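PDB 4O5H: phenylacetaldehyde dehydrogenase from Burkholderia cenocepacia, which probably oxidises phenylacetaldehyde to phenylacetate with NAD+ as the electron acceptor, as a member of the aldehyde dehydrogenase family. Local coordinates for residues A[366-369]-A[370-374]; A[121-124]-A[125-128]; A[461-464]-A[465-468]; A[87-90]-A[91-95]. All coordinates share one frame; numbering follows the deposited sequence.

Interaction 1: A[366-369]-A[370-374]; sequences ERVC and GYIDS
Arg367 and Tyr371, one helical turn apart, run side by side and point the same way. The guanidinium reaches the rim of the phenol ring, with NH2 of Arg367 lying in the ring plane 3.9 Å from CE2 of Tyr371. Because NH2 lies in that plane, the cation sits at the edge rather than over a face; the guanidinium plane is turned 76° from the ring. A bend at chi3 (60°) turns the head of the arginine toward the tyrosine. The phenol OH has its own partner, a hydrogen bond to Glu413 OE1, while the ring packs on Arg409 and Ile415; a long aromatic residue with a polar tip suits this place between helix 362-378 and the chain near helix 409-412.

On the buried flank, Val368 and Ile372 repeat the spacing. CG1 of Val368 approaches CD1 of Ile372 to 4.3 Å, a loose apolar contact, and both residues lean on Val419 of strand 419-425, where branched aliphatic groups fill the space between helix and sheet. Cys369 turns to another side, against Ala388 and Val396. Gly370 adds no bulk on the exposed side. Beneath the side chains, Ile372 N bonds to Val368 O at 3.0 Å and Asp373 N to Cys369 O at 2.9 Å. These i to i+4 bonds and paired side chains are those of an amphipathic alpha-helix, here packed against a beta-sheet in an alpha/beta fold.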
loop_
_atom_site.group_PDB
_atom_site.type_symbol
_atom_site.label_atom_id
_atom_site.label_comp_id
_atom_site.label_asym_id
_atom_site.label_seq_id
_atom_site.Cartn_x
_atom_site.Cartn_y
_atom_site.Cartn_z
ATOM N N GLU A 366 12.682 9.625 30.048
ATOM C CA GLU A 366 11.467 10.002 30.746
ATOM C C GLU A 366 10.305 9.064 30.402
ATOM O O GLU A 366 9.659 8.532 31.304
ATOM C CB GLU A 366 11.108 11.443 30.413
ATOM C CG GLU A 366 9.830 11.955 31.040
ATOM C CD GLU A 366 9.542 13.413 30.714
ATOM O OE1 GLU A 366 10.445 14.136 30.289
ATOM O OE2 GLU A 366 8.397 13.856 30.900
ATOM N N ARG A 367 10.124 8.780 29.127
ATOM C CA ARG A 367 9.091 7.838 28.688
ATOM C C ARG A 367 9.281 6.424 29.234
ATOM O O ARG A 367 8.352 5.809 29.761
ATOM C CB ARG A 367 9.052 7.750 27.179
ATOM C CG ARG A 367 8.391 8.942 26.515
ATOM C CD ARG A 367 8.377 8.797 25.002
ATOM N NE ARG A 367 7.639 7.598 24.612
ATOM C CZ ARG A 367 6.313 7.528 24.542
ATOM N NH1 ARG A 367 5.552 8.580 24.863
ATOM N NH2 ARG A 367 5.735 6.405 24.164
ATOM N N VAL A 368 10.488 5.909 29.093
ATOM C CA VAL A 368 10.759 4.550 29.498
ATOM C C VAL A 368 10.602 4.382 31.000
ATOM O O VAL A 368 9.973 3.429 31.456
ATOM C CB VAL A 368 12.160 4.097 29.006
ATOM C CG1 VAL A 368 12.548 2.775 29.609
ATOM C CG2 VAL A 368 12.169 3.994 27.497
ATOM N N CYS A 369 11.178 5.294 31.786
ATOM C CA CYS A 369 11.031 5.226 33.250
ATOM C C CYS A 369 9.580 5.410 33.674
ATOM O O CYS A 369 9.151 4.805 34.626
ATOM C CB CYS A 369 11.922 6.256 33.941
ATOM S SG CYS A 369 13.668 5.793 33.733
ATOM N N GLY A 370 8.827 6.223 32.940
ATOM C CA GLY A 370 7.399 6.423 33.189
ATOM C C GLY A 370 6.618 5.123 32.995
ATOM O O GLY A 370 5.730 4.802 33.784
ATOM N N TYR A 371 6.995 4.346 31.976
ATOM C CA TYR A 371 6.385 3.039 31.786
ATOM C C TYR A 371 6.732 2.063 32.906
ATOM O O TYR A 371 5.870 1.377 33.432
ATOM C CB TYR A 371 6.783 2.429 30.443
ATOM C CG TYR A 371 5.865 2.836 29.341
ATOM C CD1 TYR A 371 4.535 2.440 29.353
ATOM C CD2 TYR A 371 6.318 3.618 28.286
ATOM C CE1 TYR A 371 3.695 2.818 28.346
ATOM C CE2 TYR A 371 5.480 4.014 27.280
ATOM C CZ TYR A 371 4.174 3.610 27.313
ATOM O OH TYR A 371 3.332 3.981 26.317
ATOM N N ILE A 372 7.994 2.008 33.287
ATOM C CA ILE A 372 8.412 1.141 34.398
ATOM C C ILE A 372 7.653 1.488 35.686
ATOM O O ILE A 372 7.119 0.604 36.358
ATOM C CB ILE A 372 9.926 1.237 34.666
ATOM C CG1 ILE A 372 10.710 0.676 33.474
ATOM C CG2 ILE A 372 10.276 0.472 35.952
ATOM C CD1 ILE A 372 12.198 0.980 33.512
ATOM N N ASP A 373 7.587 2.780 36.005
ATOM C CA ASP A 373 6.853 3.270 37.193
ATOM C C ASP A 373 5.385 2.865 37.128
ATOM O O ASP A 373 4.806 2.408 38.118
ATOM C CB ASP A 373 6.984 4.787 37.332
ATOM C CG ASP A 373 8.409 5.217 37.677
ATOM O OD1 ASP A 373 9.280 4.372 37.992
ATOM O OD2 ASP A 373 8.661 6.422 37.667
ATOM N N SER A 374 4.798 2.999 35.951
ATOM C CA SER A 374 3.442 2.575 35.716
ATOM C C SER A 374 3.225 1.067 36.041
ATOM O O SER A 374 2.230 0.704 36.647
ATOM C CB SER A 374 3.088 2.913 34.267
ATOM O OG SER A 374 2.297 1.949 33.666
#

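Interaction 2: A[121-124]-A[125-128]; sequences GKPV and MVAQ
The carbonyl of Pro123 turns into the first turn of helix 124-145 and takes two backbone donors. Ala127 N meets Pro123 O at 3.0 Å in an almost straight bond (N-H...O 175°), while Val126 N, at the same distance, makes a weak, bent one. Gln128 N then bonds to Val124 O at 2.9 Å, continuing the helix. Just before, Gly121 leaves helix 109-120 with phi 107°, a value at which a CB would be pressed against the preceding carbonyl oxygen. Pro123 suits the N-cap: its ring limits phi, and the helix asks no N-H of it.

Proline CB touches CG2 of Val126 at 4.0 Å, closing the turn with an apolar contact. Lys122 lays its aliphatic part along Ala127, whose small methyl leaves room for it, with CD of Lys122 4.1 Å from CB of Ala127. The lysine's CG lies between backbone N and carbonyl carbon (chi1 68°), bringing the stem over the turn. Its buried ammonium forms a salt bridge with Asp131 and a hydrogen bond to Asn185 O, so the charge is answered within the protein. Val124 faces helix 109-120, packing on Arg110, Ala113 and Ser117, and Gln128 OE1 accepts a bond from Arg110. The arrangement is a tight link between two successive helices, with a glycine just past the end of one and a proline at the N-cap of the next.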
loop_
_atom_site.group_PDB
_atom_site.type_symbol
_atom_site.label_atom_id
_atom_site.label_comp_id
_atom_site.label_asym_id
_atom_site.label_seq_id
_atom_site.Cartn_x
_atom_site.Cartn_y
_atom_site.Cartn_z
ATOM N N GLY A 121 24.267 6.564 20.418
ATOM C CA GLY A 121 24.607 6.015 21.734
ATOM C C GLY A 121 24.959 4.521 21.775
ATOM O O GLY A 121 25.557 4.051 22.760
ATOM N N LYS A 122 24.602 3.779 20.729
ATOM C CA LYS A 122 24.838 2.358 20.692
ATOM C C LYS A 122 26.340 1.978 20.713
ATOM O O LYS A 122 27.202 2.764 20.342
ATOM C CB LYS A 122 24.161 1.709 19.492
ATOM C CG LYS A 122 24.749 2.093 18.128
ATOM C CD LYS A 122 24.001 1.354 17.023
ATOM C CE LYS A 122 22.611 1.931 16.846
ATOM N NZ LYS A 122 21.728 1.016 16.047
ATOM N N PRO A 123 26.642 0.746 21.177
ATOM C CA PRO A 123 28.045 0.307 21.180
ATOM C C PRO A 123 28.679 0.397 19.788
ATOM O O PRO A 123 28.116 -0.101 18.801
ATOM C CB PRO A 123 27.958 -1.134 21.648
ATOM C CG PRO A 123 26.692 -1.193 22.470
ATOM C CD PRO A 123 25.745 -0.279 21.722
ATOM N N VAL A 124 29.847 1.020 19.730
ATOM C CA VAL A 124 30.541 1.216 18.485
ATOM C C VAL A 124 30.846 -0.122 17.777
ATOM O O VAL A 124 30.810 -0.206 16.551
ATOM C CB VAL A 124 31.817 2.045 18.674
ATOM C CG1 VAL A 124 32.879 1.292 19.483
ATOM C CG2 VAL A 124 32.376 2.480 17.332
ATOM N N MET A 125 31.119 -1.160 18.541
ATOM C CA MET A 125 31.422 -2.455 17.923
ATOM C C MET A 125 30.196 -3.016 17.192
ATOM O O MET A 125 30.339 -3.709 16.192
ATOM C CB MET A 125 31.960 -3.449 18.956
ATOM C CG MET A 125 33.387 -3.154 19.470
ATOM S SD MET A 125 33.940 -4.331 20.765
ATOM C CE MET A 125 33.430 -5.902 19.996
ATOM N N VAL A 126 29.009 -2.773 17.728
ATOM C CA VAL A 126 27.797 -3.274 17.126
ATOM C C VAL A 126 27.453 -2.416 15.939
ATOM O O VAL A 126 27.070 -2.940 14.887
ATOM C CB VAL A 126 26.624 -3.307 18.133
ATOM C CG1 VAL A 126 25.368 -3.804 17.479
ATOM C CG2 VAL A 126 26.938 -4.225 19.333
ATOM N N ALA A 127 27.574 -1.094 16.076
ATOM C CA ALA A 127 27.391 -0.175 14.949
ATOM C C ALA A 127 28.270 -0.589 13.762
ATOM O O ALA A 127 27.842 -0.544 12.638
ATOM C CB ALA A 127 27.701 1.256 15.353
ATOM N N GLN A 128 29.511 -0.983 14.028
ATOM C CA GLN A 128 30.430 -1.324 12.951
ATOM C C GLN A 128 30.099 -2.671 12.316
ATOM O O GLN A 128 29.966 -2.761 11.081
ATOM C CB GLN A 128 31.858 -1.337 13.480
ATOM C CG GLN A 128 32.879 -1.373 12.378
ATOM C CD GLN A 128 34.300 -1.130 12.873
ATOM O OE1 GLN A 128 34.550 -0.854 14.045
ATOM N NE2 GLN A 128 35.237 -1.240 11.956
#

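Interaction 3: A[461-464]-A[465-468]; sequences IAAG and TVWV
A methyl group of Thr465 sits over the indole of Trp467: CG2 lies 3.5 Å above the ring plane, over its centre, a CH-pi arrangement between residues two apart on one side of strand 465-468. The threonine CG2 is anti to its backbone N, with OG1 beside that N (chi1 -60°), so the methyl branch is the one presented to the ring. The indole also meets the ring of His471, their planes at about 35°, and at its edge NE1 bonds to Leu473 O. A broad aromatic with one N-H thus gains both a packing surface and a fixed rotation.

Val466 touches the incoming loop through CG2, which is 4.4 Å from CB of Ile461 and 4.5 Å from CB of Ala463, loose apolar contacts that bring one branch of the valine towards both residues. The small alanine fits close to the strand, its CB 3.7 Å from Thr465 O. Ala462, between them, is the centre of an inverse gamma turn, in which Ala463 N makes a weak 3.0 Å bond to Ile461 O. At Gly464 the backbone takes a helical twist before the extended strand, and pairs with Gly441.

Ile461 and Ala463 also pack on Ala444 of strand 443-447, while Ile461 O takes a hydrogen bond from Lys504 of the second subunit. Residues 465 to 468 pair in parallel with a strand of that subunit, making this the outermost strand of the sheet within its own chain, which the second subunit extends across the dimer interface, as in aldehyde dehydrogenases.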
loop_
_atom_site.group_PDB
_atom_site.type_symbol
_atom_site.label_atom_id
_atom_site.label_comp_id
_atom_site.label_asym_id
_atom_site.label_seq_id
_atom_site.Cartn_x
_atom_site.Cartn_y
_atom_site.Cartn_z
ATOM N N ILE A 461 0.435 -17.226 14.408
ATOM C CA ILE A 461 0.903 -15.980 14.983
ATOM C C ILE A 461 0.770 -14.879 13.940
ATOM O O ILE A 461 1.357 -14.978 12.852
ATOM C CB ILE A 461 2.370 -16.096 15.427
ATOM C CG1 ILE A 461 2.505 -17.190 16.492
ATOM C CG2 ILE A 461 2.860 -14.772 15.977
ATOM C CD1 ILE A 461 1.545 -17.001 17.638
ATOM N N ALA A 462 0.014 -13.827 14.265
ATOM C CA ALA A 462 -0.219 -12.724 13.274
ATOM C C ALA A 462 0.872 -11.707 13.370
ATOM O O ALA A 462 0.701 -10.654 14.001
ATOM C CB ALA A 462 -1.578 -12.078 13.493
ATOM N N ALA A 463 2.013 -12.011 12.753
ATOM C CA ALA A 463 3.127 -11.093 12.696
ATOM C C ALA A 463 3.780 -11.136 11.315
ATOM O O ALA A 463 3.793 -12.179 10.642
ATOM C CB ALA A 463 4.152 -11.413 13.739
ATOM N N GLY A 464 4.341 -10.026 10.919
ATOM C CA GLY A 464 4.978 -9.927 9.612
ATOM C C GLY A 464 6.220 -10.795 9.449
ATOM O O GLY A 464 6.537 -11.175 8.310
ATOM N N THR A 465 6.950 -11.001 10.537
ATOM C CA THR A 465 8.108 -11.894 10.584
ATOM C C THR A 465 7.986 -12.789 11.830
ATOM O O THR A 465 7.685 -12.298 12.926
ATOM C CB THR A 465 9.456 -11.148 10.669
ATOM O OG1 THR A 465 9.619 -10.294 9.502
ATOM C CG2 THR A 465 10.626 -12.131 10.746
ATOM N N VAL A 466 8.107 -14.101 11.647
ATOM C CA VAL A 466 8.180 -15.030 12.739
ATOM C C VAL A 466 9.562 -15.730 12.712
ATOM O O VAL A 466 9.897 -16.438 11.741
ATOM C CB VAL A 466 7.099 -16.099 12.639
ATOM C CG1 VAL A 466 7.183 -17.054 13.805
ATOM C CG2 VAL A 466 5.700 -15.444 12.593
ATOM N N TRP A 467 10.359 -15.487 13.741
ATOM C CA TRP A 467 11.670 -16.094 13.878
ATOM C C TRP A 467 11.536 -17.366 14.690
ATOM O O TRP A 467 10.676 -17.473 15.554
ATOM C CB TRP A 467 12.637 -15.128 14.605
ATOM C CG TRP A 467 13.063 -13.919 13.839
ATOM C CD1 TRP A 467 13.984 -13.864 12.826
ATOM C CD2 TRP A 467 12.552 -12.591 13.986
ATOM N NE1 TRP A 467 14.102 -12.564 12.372
ATOM C CE2 TRP A 467 13.233 -11.769 13.068
ATOM C CE3 TRP A 467 11.607 -12.011 14.822
ATOM C CZ2 TRP A 467 13.004 -10.409 12.980
ATOM C CZ3 TRP A 467 11.361 -10.659 14.702
ATOM C CH2 TRP A 467 12.045 -9.879 13.790
ATOM N N VAL A 468 12.403 -18.320 14.432
ATOM C CA VAL A 468 12.508 -19.524 15.279
ATOM C C VAL A 468 13.949 -19.646 15.785
ATOM O O VAL A 468 14.905 -19.678 14.995
ATOM C CB VAL A 468 12.100 -20.781 14.536
ATOM C CG1 VAL A 468 12.185 -22.009 15.432
ATOM C CG2 VAL A 468 10.710 -20.614 13.978
#

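Interaction 4: A[87-90]-A[91-95]; sequences RTAK and TTDRE
This is a local helix-start contact at the protein surface, where the short helix 85-88 gives way to helix 91-107. Its main bond runs backwards: Lys90 N donates to OD2 of Asp93 at 2.9 Å with an N-H...O angle of 158°. The donor comes from above the carboxylate plane, 42° out of it. Asp93 CG stands beside its own backbone N (chi1 -64°), which turns the carboxylate back towards the N-cap. An acidic residue suits this place because it can accept a bond from the N-cap N-H, and its negative charge would probably be favoured near the N-terminal end of the helix.

A backbone bond from Asp93 N to Lys90 O, 2.9 Å, is weak; Arg94 N reaches the same oxygen at 3.2 Å and more directly. With Lys90 at the N-cap and Asp93 three residues on, the aspartate supplies one half of a capping box; the lysine side chain does not supply the other, so the box is half formed. Instead the lysine stem runs alongside Thr92, CB of Lys90 being 3.5 Å from OG1 of Thr92.

In one of its two modelled conformers, Arg94 bends at chi3 and turns its guanidinium back towards the loop. There NH1 of Arg94 donates to a water at 2.9 Å, which lies 3.1 Å from Ala89 O and can bond to it. In this conformer one guanidinium face is met by CA of Thr91, and NH2 bonds to Ala200 O.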
loop_
_atom_site.group_PDB
_atom_site.type_symbol
_atom_site.label_atom_id
_atom_site.label_comp_id
_atom_site.label_asym_id
_atom_site.label_seq_id
_atom_site.Cartn_x
_atom_site.Cartn_y
_atom_site.Cartn_z
ATOM N N ARG A 87 17.355 10.474 -15.283
ATOM C CA ARG A 87 16.216 9.991 -16.065
ATOM C C ARG A 87 16.620 9.038 -17.182
ATOM O O ARG A 87 15.952 8.069 -17.402
ATOM C CB ARG A 87 15.411 11.123 -16.648
ATOM C CG ARG A 87 14.148 10.677 -17.376
ATOM C CD ARG A 87 13.282 11.873 -17.761
ATOM N NE ARG A 87 11.967 11.448 -18.279
ATOM C CZ ARG A 87 10.901 11.116 -17.537
ATOM N NH1 ARG A 87 10.929 11.116 -16.191
ATOM N NH2 ARG A 87 9.769 10.777 -18.164
ATOM N N THR A 88 17.731 9.280 -17.830
ATOM C CA THR A 88 18.132 8.446 -18.954
ATOM C C THR A 88 19.288 7.494 -18.640
ATOM O O THR A 88 19.815 6.850 -19.515
ATOM C CB THR A 88 18.550 9.334 -20.101
ATOM O OG1 THR A 88 19.543 10.256 -19.633
ATOM C CG2 THR A 88 17.363 10.131 -20.588
ATOM N N ALA A 89 19.687 7.417 -17.387
ATOM C CA ALA A 89 20.734 6.508 -16.982
ATOM C C ALA A 89 20.329 5.047 -17.337
ATOM O O ALA A 89 19.165 4.664 -17.242
ATOM C CB ALA A 89 20.963 6.633 -15.494
ATOM N N LYS A 90 21.312 4.264 -17.759
ATOM C CA LYS A 90 21.088 2.861 -18.037
ATOM C C LYS A 90 20.938 2.108 -16.701
ATOM O O LYS A 90 21.450 2.557 -15.664
ATOM C CB LYS A 90 22.272 2.296 -18.813
ATOM C CG LYS A 90 22.488 2.918 -20.170
ATOM C CD LYS A 90 23.787 2.427 -20.797
ATOM C CE LYS A 90 23.909 2.804 -22.281
ATOM N NZ LYS A 90 22.825 2.193 -23.123
ATOM N N THR A 91 20.221 0.995 -16.709
ATOM C CA THR A 91 20.182 0.111 -15.571
ATOM C C THR A 91 21.601 -0.189 -15.044
ATOM O O THR A 91 21.830 -0.205 -13.843
ATOM C CB THR A 91 19.474 -1.229 -15.885
ATOM O OG1 THR A 91 20.107 -1.846 -17.002
ATOM C CG2 THR A 91 17.985 -1.026 -16.129
ATOM N N THR A 92 22.526 -0.421 -15.963
ATOM C CA THR A 92 23.913 -0.676 -15.613
ATOM C C THR A 92 24.626 0.520 -14.986
ATOM O O THR A 92 25.572 0.332 -14.221
ATOM C CB THR A 92 24.693 -1.192 -16.829
ATOM O OG1 THR A 92 24.418 -0.389 -17.988
ATOM C CG2 THR A 92 24.261 -2.605 -17.164
ATOM N N ASP A 93 24.204 1.735 -15.301
ATOM C CA ASP A 93 24.758 2.929 -14.639
ATOM C C ASP A 93 24.325 2.961 -13.168
ATOM O O ASP A 93 25.123 3.218 -12.276
ATOM C CB ASP A 93 24.312 4.240 -15.335
ATOM C CG ASP A 93 24.807 4.383 -16.759
ATOM O OD1 ASP A 93 25.905 3.884 -17.105
ATOM O OD2 ASP A 93 24.077 4.975 -17.567
ATOM N N ARG A 94 23.045 2.713 -12.914
ATOM C CA ARG A 94 22.545 2.728 -11.558
ATOM C C ARG A 94 23.245 1.632 -10.725
ATOM O O ARG A 94 23.653 1.854 -9.594
ATOM C CB ARG A 94 21.013 2.533 -11.526
ATOM C CG ARG A 94 20.231 3.519 -12.401
ATOM C CD ARG A 94 18.754 3.662 -12.025
ATOM N NE ARG A 94 18.018 2.403 -11.985
ATOM C CZ ARG A 94 17.337 1.872 -13.015
ATOM N NH1 ARG A 94 17.304 2.511 -14.196
ATOM N NH2 ARG A 94 16.685 0.686 -12.872
ATOM N N GLU A 95 23.398 0.465 -11.324
ATOM C CA GLU A 95 24.071 -0.668 -10.699
ATOM C C GLU A 95 25.491 -0.272 -10.306
ATOM O O GLU A 95 25.894 -0.459 -9.146
ATOM C CB GLU A 95 24.068 -1.845 -11.693
ATOM C CG GLU A 95 24.787 -3.100 -11.243
ATOM C CD GLU A 95 24.756 -4.135 -12.369
ATOM O OE1 GLU A 95 25.417 -3.917 -13.406
ATOM O OE2 GLU A 95 24.037 -5.162 -12.191
HETATM O O HOH W 1 17.439 5.337 -14.811
#

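Overall arrangement
All four contacts are local, each between adjoining segments, so none closes a long loop and none nests within or crosses another. From the N terminus, interaction 4 joins helix 85-88 to helix 91-107 at the surface. Interaction 2 follows, turning the chain from helix 109-120 into helix 124-145; its centre is about 34 Å from that of interaction 4. Interaction 1 lies within helix 362-378, beside the seven-stranded sheet, and on the opposite side of the chain's centre from interaction 4, about 50 Å between centres. Interaction 3 comes last and leads into strand 465-468, an outermost strand of that sheet within this chain, where the second subunit joins.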